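Local coordinates for regulation of enolase protein 1 (Saccharomyces cerevisiae, PDB 3O12), which functions in galactose metabolism through the GAL83 protein and may control the level of the enolase ENO1, at residues Thr68-His73 and Met103-Asp108; His110-Gly115 and Gly157-Gln162; Trp149-Val154 and Lys168-Val173. One frame throughout, in Å; residues are numbered along the deposited sequence. Where two conformers were deposited one is given.

Contact 1. Residues Thr68-His73 and Met103-Asp108; sequences TRDSGH and MVRIDD. With SO4 (sulfate ion), chain D; SO4 (sulfate ion), chain E.
D70 and R105 meet end-on, carboxylate against guanidinium, in a two-pronged salt bridge. NH1 of R105 donates to OD1 of D70 over 2.8 Å, nearly straight at 170°, and NH2 of R105 reaches OD2 of D70 at 2.8 Å. Both oxygens use their syn lone pairs, and the two groups lie close to one plane, 19° apart, which fixes the rotation of each. Arginine suits the place because its side chain runs fully extended from strand 102-105, CG anti to the backbone N (chi1 180°), and spans the gap to strand 68-78. These two strands are not neighbours: strand 185-191 pairs with both in the same antiparallel sheet, and the ion pair adds a side-chain link between them. One face of the R105 guanidinium lies under the backbone of D107 and D108, and F59 and W111 also pack on this side chain. CB of D108 approaches OD2 of D70 at 3.6 Å, while a water lies within hydrogen-bonding distance of OD2 of both aspartates. Farther out are two sulfates, probably from the crystallisation liquor: R69 holds one, NH2 to O4 at 2.7 Å, and the second accepts a weak bond from the backbone N of D70.

Contact 2. Residues His110-Gly115 and Gly157-Gln162; sequences HWLKAG and GVLRIQ. With EDO (1,2-ethanediol), chain G.
L112 and I161 reach toward each other tip to tip, and the methyl CD1 of I161 is where they meet. It stands 3.6 Å from CD2 of L112 and 3.7 Å from CD1 of the same leucine, so it abuts both branches of the fork. Isoleucine presents this single slender arm because CG1 lies anti to the carbonyl carbon (chi1 -54°) with the chain extended beyond it (chi2 174°). The same CD1 also touches CB of A114 at 3.7 Å; the small alanine side chain lets the isoleucine methyl come close to that strand. L159 comes in at a slant to L112 rather than head-on, its CD2 3.8 Å from CD1 of L112 and its CD1 4.0 Å from CB of L112. This is face-to-face packing of a beta sandwich: strand 110-114 belongs to one antiparallel sheet and strand 158-162 to the other, with axes 9.6 Å apart and N-to-C directions only 11° from parallel. No hydrogen bond joins the segments, and all four touching residues are buried and aliphatic, which suits the interior between two sheets. W111 and K113 point to the other face of their sheet. On the far sheet, L159 is flanked by V152 and V154 of strand 148-155, and I161 by V173 of strand 172-177.

Contact 3. Residues Trp149-Val154 and Lys168-Val173; sequences WLRVTV and KTWPLV
A cation-pi stack on the outer face of a seven-stranded antiparallel sheet joins strand 148-155 to the loop that leads into strand 172-177. The guanidinium of R151 lies flat over one face of the W170 indole, the planes 20° apart. CZ of R151 stands 3.9 Å from the centroid of the five-membered ring of W170, 12° off its normal, so the charge sits almost directly above the pyrrole part. NH2 of R151 makes the nearest approach, 3.5 Å from CE2 of W170, toward the rim of the indole. Arginine fits this place well, since its flat cation can cover an aromatic face and still donate hydrogen bonds at its edge: NH2 of R151 is bonded to OE1 of Q86, which helps to hold the group over the ring. The chain leaves the strand with CG anti to the backbone N and then bends at chi3 (-70°), which folds the guanidinium back over the indole. Its aliphatic part also takes part, CB of R151 lying 3.8 Å from CZ3 of W170.

The six-membered end of W170 reaches down to the strand itself. CH2 of W170 packs against CB of W149 at 3.6 Å, the two tryptophan side chains meeting at a slant, and the backbone C of L150 lies at the edge of the W170 ring. A broad indole is thus able to span three consecutive residues. The ring of W149 then leads away, its NE1 hydrogen-bonded to OE1 of E204.

Between the two segments in the sheet runs strand 158-164, which pairs with strands 148-155 and 172-177; W170 crosses over it and touches Q162 and S164. On the other flank, strand 83-91 contributes Q86, against which W170 also packs.

Overall arrangement
The three contacts sample both sheets of one beta sandwich, a fold without helices. Contact 1 lies within the first sheet and contact 3 on the outside of the second, their centres about 21 Å apart on opposite sides of the chain's centre. Contact 2 bridges the sheets, between which V104 and V152 also pack; its centre is about 13 Å from that of contact 1 and 10 Å from that of contact 3. Neighbouring strands 102-105 and 110-119 link contacts 1 and 2; strand 158-164, between 148-155 and 172-177, ties contact 2 to contact 3. Along the chain contact 1 closes first; contacts 2 and 3 then alternate, 110-115 in the first sheet, their other segments in the second.

Contact 1. Residues Thr68-His73 and Met103-Asp108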
# COMPACT_ATOMS: atom_id res chain seq x y z
N THR A 68 -9.72 7.97 13.81
CA THR A 68 -9.18 8.16 12.48
C THR A 68 -7.68 8.36 12.61
O THR A 68 -7.22 9.04 13.53
CB THR A 68 -9.85 9.36 11.78
OG1 THR A 68 -11.25 9.07 11.60
CG2 THR A 68 -9.21 9.61 10.43
N ARG A 69 -6.94 7.76 11.69
CA ARG A 69 -5.48 7.90 11.65
C ARG A 69 -5.06 8.15 10.21
O ARG A 69 -5.50 7.46 9.30
CB ARG A 69 -4.80 6.62 12.13
CG ARG A 69 -5.30 6.10 13.47
CD ARG A 69 -4.52 6.71 14.60
NE ARG A 69 -4.91 6.16 15.90
CZ ARG A 69 -5.70 6.78 16.76
NH1 ARG A 69 -6.20 7.98 16.47
NH2 ARG A 69 -6.00 6.21 17.92
N ASP A 70 -4.21 9.16 10.02
CA ASP A 70 -3.67 9.48 8.70
C ASP A 70 -2.17 9.73 8.81
O ASP A 70 -1.63 10.60 8.12
CB ASP A 70 -4.38 10.71 8.13
CG ASP A 70 -4.30 10.79 6.60
OD1 ASP A 70 -4.54 9.77 5.91
OD2 ASP A 70 -4.02 11.90 6.09
N SER A 71 -1.52 8.96 9.67
CA SER A 71 -0.11 9.16 10.04
C SER A 71 0.85 8.16 9.39
O SER A 71 2.07 8.22 9.63
CB SER A 71 0.02 9.05 11.56
OG SER A 71 -0.52 7.82 12.02
N GLY A 72 0.33 7.23 8.60
CA GLY A 72 1.17 6.23 7.97
C GLY A 72 2.12 6.81 6.94
O GLY A 72 1.92 7.92 6.44
N HIS A 73 3.16 6.05 6.62
CA HIS A 73 4.13 6.50 5.62
C HIS A 73 3.66 6.16 4.23
O HIS A 73 3.28 5.02 3.96
CB HIS A 73 5.50 5.86 5.87
CG HIS A 73 6.00 6.01 7.27
ND1 HIS A 73 6.27 7.24 7.85
CD2 HIS A 73 6.29 5.08 8.22
CE1 HIS A 73 6.71 7.05 9.08
NE2 HIS A 73 6.73 5.76 9.33
N MSE A 103 -0.40 1.95 -1.53
CA MSE A 103 -1.59 2.78 -1.32
C MSE A 103 -1.95 3.50 -2.61
O MSE A 103 -1.08 3.92 -3.39
CB MSE A 103 -1.36 3.77 -0.17
CG MSE A 103 -2.31 4.99 -0.14
SE MSE A 103 -2.11 6.02 1.51
CE MSE A 103 -3.23 4.90 2.64
N VAL A 104 -3.25 3.64 -2.85
CA VAL A 104 -3.80 4.57 -3.84
C VAL A 104 -4.58 5.60 -3.04
O VAL A 104 -5.39 5.24 -2.19
CB VAL A 104 -4.75 3.87 -4.81
CG1 VAL A 104 -5.37 4.85 -5.79
CG2 VAL A 104 -4.06 2.72 -5.55
N ARG A 105 -4.33 6.88 -3.29
CA ARG A 105 -4.94 7.93 -2.49
C ARG A 105 -5.45 9.06 -3.37
O ARG A 105 -4.76 9.51 -4.30
CB ARG A 105 -3.90 8.48 -1.50
CG ARG A 105 -4.38 9.60 -0.58
CD ARG A 105 -3.27 9.91 0.42
NE ARG A 105 -3.53 11.06 1.29
CZ ARG A 105 -3.88 10.97 2.57
NH1 ARG A 105 -4.04 9.77 3.14
NH2 ARG A 105 -4.08 12.06 3.28
N ILE A 106 -6.66 9.52 -3.06
CA ILE A 106 -7.19 10.77 -3.62
C ILE A 106 -7.01 11.87 -2.57
O ILE A 106 -6.45 12.93 -2.85
CB ILE A 106 -8.67 10.62 -3.99
CG1 ILE A 106 -8.86 9.58 -5.10
CG2 ILE A 106 -9.25 11.99 -4.41
CD1 ILE A 106 -10.32 9.25 -5.39
N ASP A 107 -7.49 11.61 -1.36
CA ASP A 107 -7.33 12.53 -0.23
C ASP A 107 -7.48 11.75 1.07
O ASP A 107 -7.57 10.52 1.04
CB ASP A 107 -8.31 13.70 -0.30
CG ASP A 107 -9.76 13.26 -0.44
OD1 ASP A 107 -10.17 12.24 0.17
OD2 ASP A 107 -10.52 13.96 -1.14
N ASP A 108 -7.52 12.43 2.20
CA ASP A 108 -7.52 11.70 3.47
C ASP A 108 -8.79 10.88 3.71
O ASP A 108 -8.81 9.99 4.57
CB ASP A 108 -7.21 12.62 4.67
CG ASP A 108 -8.27 13.67 4.90
OD1 ASP A 108 -9.30 13.67 4.20
OD2 ASP A 108 -8.07 14.51 5.80
S SO4 D . -3.40 11.36 12.36
O1 SO4 D . -4.78 11.29 11.88
O2 SO4 D . -2.48 11.42 11.23
O3 SO4 D . -3.25 12.58 13.15
O4 SO4 D . -3.11 10.20 13.19
S SO4 E . -8.31 9.07 19.28
O1 SO4 E . -9.72 8.81 19.58
O2 SO4 E . -8.19 9.61 17.93
O3 SO4 E . -7.77 10.04 20.23
O4 SO4 E . -7.56 7.83 19.39
O HOH W 1 -5.62 14.05 7.34

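Contact 2. Residues His110-Gly115 and Gly157-Gln162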
# COMPACT_ATOMS: atom_id res chain seq x y z
N HIS A 110 -10.47 9.29 1.03
CA HIS A 110 -10.67 8.36 -0.08
C HIS A 110 -9.34 7.77 -0.49
O HIS A 110 -8.50 8.44 -1.12
CB HIS A 110 -11.33 9.07 -1.27
CG HIS A 110 -12.60 9.76 -0.89
ND1 HIS A 110 -12.62 11.01 -0.32
CD2 HIS A 110 -13.89 9.34 -0.94
CE1 HIS A 110 -13.87 11.35 -0.06
NE2 HIS A 110 -14.66 10.36 -0.44
N TRP A 111 -9.12 6.52 -0.07
CA TRP A 111 -7.87 5.84 -0.32
C TRP A 111 -8.03 4.34 -0.18
O TRP A 111 -9.06 3.85 0.31
CB TRP A 111 -6.75 6.35 0.61
CG TRP A 111 -7.07 6.42 2.10
CD1 TRP A 111 -7.38 7.53 2.81
CD2 TRP A 111 -7.04 5.34 3.05
NE1 TRP A 111 -7.56 7.23 4.14
CE2 TRP A 111 -7.36 5.89 4.32
CE3 TRP A 111 -6.79 3.96 2.96
CZ2 TRP A 111 -7.44 5.11 5.48
CZ3 TRP A 111 -6.86 3.19 4.12
CH2 TRP A 111 -7.19 3.77 5.36
N LEU A 112 -7.03 3.61 -0.62
CA LEU A 112 -6.96 2.17 -0.45
C LEU A 112 -5.55 1.82 -0.05
O LEU A 112 -4.60 2.41 -0.57
CB LEU A 112 -7.31 1.46 -1.76
CG LEU A 112 -7.08 -0.06 -1.67
CD1 LEU A 112 -8.31 -0.87 -2.11
CD2 LEU A 112 -5.82 -0.46 -2.44
N LYS A 113 -5.40 0.88 0.86
CA LYS A 113 -4.08 0.32 1.16
C LYS A 113 -4.19 -1.20 1.04
O LYS A 113 -5.24 -1.78 1.29
CB LYS A 113 -3.58 0.73 2.55
CG LYS A 113 -4.38 0.20 3.72
CD LYS A 113 -3.81 0.65 5.08
CE LYS A 113 -4.66 0.10 6.21
NZ LYS A 113 -4.11 0.31 7.59
N ALA A 114 -3.11 -1.85 0.64
CA ALA A 114 -3.11 -3.31 0.52
C ALA A 114 -1.70 -3.83 0.70
O ALA A 114 -0.74 -3.17 0.34
CB ALA A 114 -3.65 -3.72 -0.85
N GLY A 115 -1.58 -5.02 1.26
CA GLY A 115 -0.27 -5.63 1.43
C GLY A 115 -0.30 -6.63 2.55
O GLY A 115 -1.33 -7.26 2.80
N GLY A 157 -13.64 4.07 -12.55
CA GLY A 157 -14.31 3.95 -11.26
C GLY A 157 -14.24 2.58 -10.64
O GLY A 157 -15.05 2.24 -9.76
N VAL A 158 -13.27 1.78 -11.06
CA VAL A 158 -13.07 0.44 -10.51
C VAL A 158 -11.61 0.26 -10.17
O VAL A 158 -10.71 0.60 -10.97
CB VAL A 158 -13.47 -0.67 -11.51
CG1 VAL A 158 -13.16 -2.06 -10.95
CG2 VAL A 158 -14.93 -0.55 -11.87
N LEU A 159 -11.36 -0.24 -8.97
CA LEU A 159 -10.03 -0.61 -8.53
C LEU A 159 -9.87 -2.13 -8.48
O LEU A 159 -10.75 -2.84 -7.99
CB LEU A 159 -9.73 0.02 -7.16
CG LEU A 159 -8.32 -0.14 -6.59
CD1 LEU A 159 -7.96 1.04 -5.68
CD2 LEU A 159 -8.19 -1.46 -5.86
N ARG A 160 -8.76 -2.63 -9.01
CA ARG A 160 -8.44 -4.06 -8.95
C ARG A 160 -7.06 -4.22 -8.33
O ARG A 160 -6.11 -3.57 -8.75
CB ARG A 160 -8.41 -4.67 -10.35
CG ARG A 160 -9.75 -4.86 -10.98
CD ARG A 160 -9.62 -5.47 -12.37
NE ARG A 160 -9.69 -4.45 -13.42
CZ ARG A 160 -8.75 -4.22 -14.32
NH1 ARG A 160 -7.63 -4.95 -14.32
NH2 ARG A 160 -8.92 -3.27 -15.23
N ILE A 161 -6.94 -5.08 -7.33
CA ILE A 161 -5.67 -5.40 -6.70
C ILE A 161 -5.31 -6.84 -6.99
O ILE A 161 -6.14 -7.73 -6.80
CB ILE A 161 -5.76 -5.32 -5.17
CG1 ILE A 161 -6.30 -3.97 -4.72
CG2 ILE A 161 -4.40 -5.60 -4.54
CD1 ILE A 161 -6.53 -3.91 -3.23
N GLN A 162 -4.07 -7.08 -7.42
CA GLN A 162 -3.54 -8.42 -7.60
C GLN A 162 -2.25 -8.55 -6.81
O GLN A 162 -1.55 -7.56 -6.56
CB GLN A 162 -3.27 -8.70 -9.07
CG GLN A 162 -4.50 -8.66 -9.96
CD GLN A 162 -4.15 -8.63 -11.43
OE1 GLN A 162 -3.88 -9.66 -12.05
NE2 GLN A 162 -4.14 -7.43 -12.00
C1 EDO G . -5.83 -2.53 8.81
O1 EDO G . -4.57 -2.93 8.25
C2 EDO G . -5.70 -1.12 9.36
O2 EDO G . -4.52 -0.98 10.16

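Contact 3. Residues Trp149-Val154 and Lys168-Val173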
# COMPACT_ATOMS: atom_id res chain seq x y z
N TRP A 149 4.96 -9.11 -4.68
CA TRP A 149 4.64 -8.01 -5.56
C TRP A 149 3.15 -7.69 -5.47
O TRP A 149 2.32 -8.57 -5.22
CB TRP A 149 4.95 -8.35 -7.03
CG TRP A 149 6.41 -8.44 -7.39
CD1 TRP A 149 7.16 -7.48 -8.01
CD2 TRP A 149 7.28 -9.55 -7.19
NE1 TRP A 149 8.44 -7.93 -8.20
CE2 TRP A 149 8.55 -9.20 -7.70
CE3 TRP A 149 7.12 -10.82 -6.61
CZ2 TRP A 149 9.64 -10.07 -7.66
CZ3 TRP A 149 8.21 -11.68 -6.57
CH2 TRP A 149 9.46 -11.30 -7.09
N LEU A 150 2.83 -6.42 -5.68
CA LEU A 150 1.45 -5.98 -5.82
C LEU A 150 1.26 -5.28 -7.14
O LEU A 150 2.16 -4.59 -7.62
CB LEU A 150 1.06 -5.00 -4.72
CG LEU A 150 0.98 -5.62 -3.33
CD1 LEU A 150 1.02 -4.55 -2.25
CD2 LEU A 150 -0.27 -6.52 -3.19
N ARG A 151 0.08 -5.44 -7.73
CA ARG A 151 -0.29 -4.73 -8.94
C ARG A 151 -1.68 -4.17 -8.71
O ARG A 151 -2.60 -4.89 -8.31
CB ARG A 151 -0.29 -5.66 -10.15
CG ARG A 151 -0.77 -5.01 -11.44
CD ARG A 151 -0.82 -6.01 -12.58
NE ARG A 151 0.52 -6.40 -13.00
CZ ARG A 151 0.78 -7.37 -13.87
NH1 ARG A 151 -0.21 -8.06 -14.42
NH2 ARG A 151 2.03 -7.63 -14.21
N VAL A 152 -1.83 -2.88 -8.94
CA VAL A 152 -3.11 -2.22 -8.76
C VAL A 152 -3.50 -1.45 -10.01
O VAL A 152 -2.67 -0.74 -10.59
CB VAL A 152 -3.07 -1.26 -7.57
CG1 VAL A 152 -4.41 -0.55 -7.40
CG2 VAL A 152 -2.70 -2.01 -6.30
N THR A 153 -4.75 -1.60 -10.43
CA THR A 153 -5.28 -0.90 -11.59
C THR A 153 -6.51 -0.12 -11.18
O THR A 153 -7.41 -0.66 -10.52
CB THR A 153 -5.65 -1.89 -12.70
OG1 THR A 153 -4.48 -2.62 -13.09
CG2 THR A 153 -6.21 -1.15 -13.91
N VAL A 154 -6.56 1.16 -11.54
CA VAL A 154 -7.76 1.96 -11.36
C VAL A 154 -8.15 2.54 -12.70
O VAL A 154 -7.35 3.19 -13.37
CB VAL A 154 -7.54 3.12 -10.37
CG1 VAL A 154 -8.78 4.02 -10.34
CG2 VAL A 154 -7.24 2.59 -8.97
N LYS A 168 5.05 -13.90 -11.94
CA LYS A 168 4.57 -14.65 -13.11
C LYS A 168 3.05 -14.78 -13.11
O LYS A 168 2.42 -14.57 -14.15
CB LYS A 168 5.20 -16.05 -13.16
CG LYS A 168 6.73 -16.06 -13.16
CD LYS A 168 7.29 -15.36 -14.38
CE LYS A 168 8.81 -15.29 -14.32
NZ LYS A 168 9.35 -14.56 -15.50
N THR A 169 2.48 -15.14 -11.96
CA THR A 169 1.05 -15.36 -11.78
C THR A 169 0.50 -14.31 -10.82
O THR A 169 1.10 -14.05 -9.78
CB THR A 169 0.80 -16.75 -11.18
OG1 THR A 169 1.57 -17.72 -11.91
CG2 THR A 169 -0.67 -17.11 -11.25
N TRP A 170 -0.65 -13.72 -11.17
CA TRP A 170 -1.19 -12.56 -10.45
C TRP A 170 -2.65 -12.72 -10.00
O TRP A 170 -3.54 -12.09 -10.56
CB TRP A 170 -1.08 -11.31 -11.33
CG TRP A 170 0.33 -10.96 -11.71
CD1 TRP A 170 1.04 -11.43 -12.77
CD2 TRP A 170 1.20 -10.04 -11.02
NE1 TRP A 170 2.29 -10.87 -12.80
CE2 TRP A 170 2.42 -10.01 -11.73
CE3 TRP A 170 1.06 -9.24 -9.88
CZ2 TRP A 170 3.49 -9.21 -11.34
CZ3 TRP A 170 2.13 -8.45 -9.49
CH2 TRP A 170 3.33 -8.44 -10.22
N PRO A 171 -2.89 -13.55 -8.97
CA PRO A 171 -4.25 -13.74 -8.46
C PRO A 171 -4.90 -12.44 -7.97
O PRO A 171 -4.23 -11.55 -7.43
CB PRO A 171 -4.06 -14.70 -7.28
CG PRO A 171 -2.61 -14.74 -7.00
CD PRO A 171 -1.91 -14.41 -8.29
N LEU A 172 -6.21 -12.36 -8.17
CA LEU A 172 -7.01 -11.24 -7.69
C LEU A 172 -7.12 -11.24 -6.17
O LEU A 172 -7.31 -12.30 -5.55
CB LEU A 172 -8.40 -11.30 -8.30
CG LEU A 172 -9.36 -10.19 -7.84
CD1 LEU A 172 -9.05 -8.91 -8.59
CD2 LEU A 172 -10.83 -10.60 -8.05
N VAL A 173 -7.02 -10.06 -5.59
CA VAL A 173 -7.16 -9.85 -4.15
C VAL A 173 -8.47 -9.10 -3.90
O VAL A 173 -9.24 -9.42 -2.98
CB VAL A 173 -5.98 -8.99 -3.62
CG1 VAL A 173 -6.20 -8.57 -2.16
CG2 VAL A 173 -4.67 -9.72 -3.77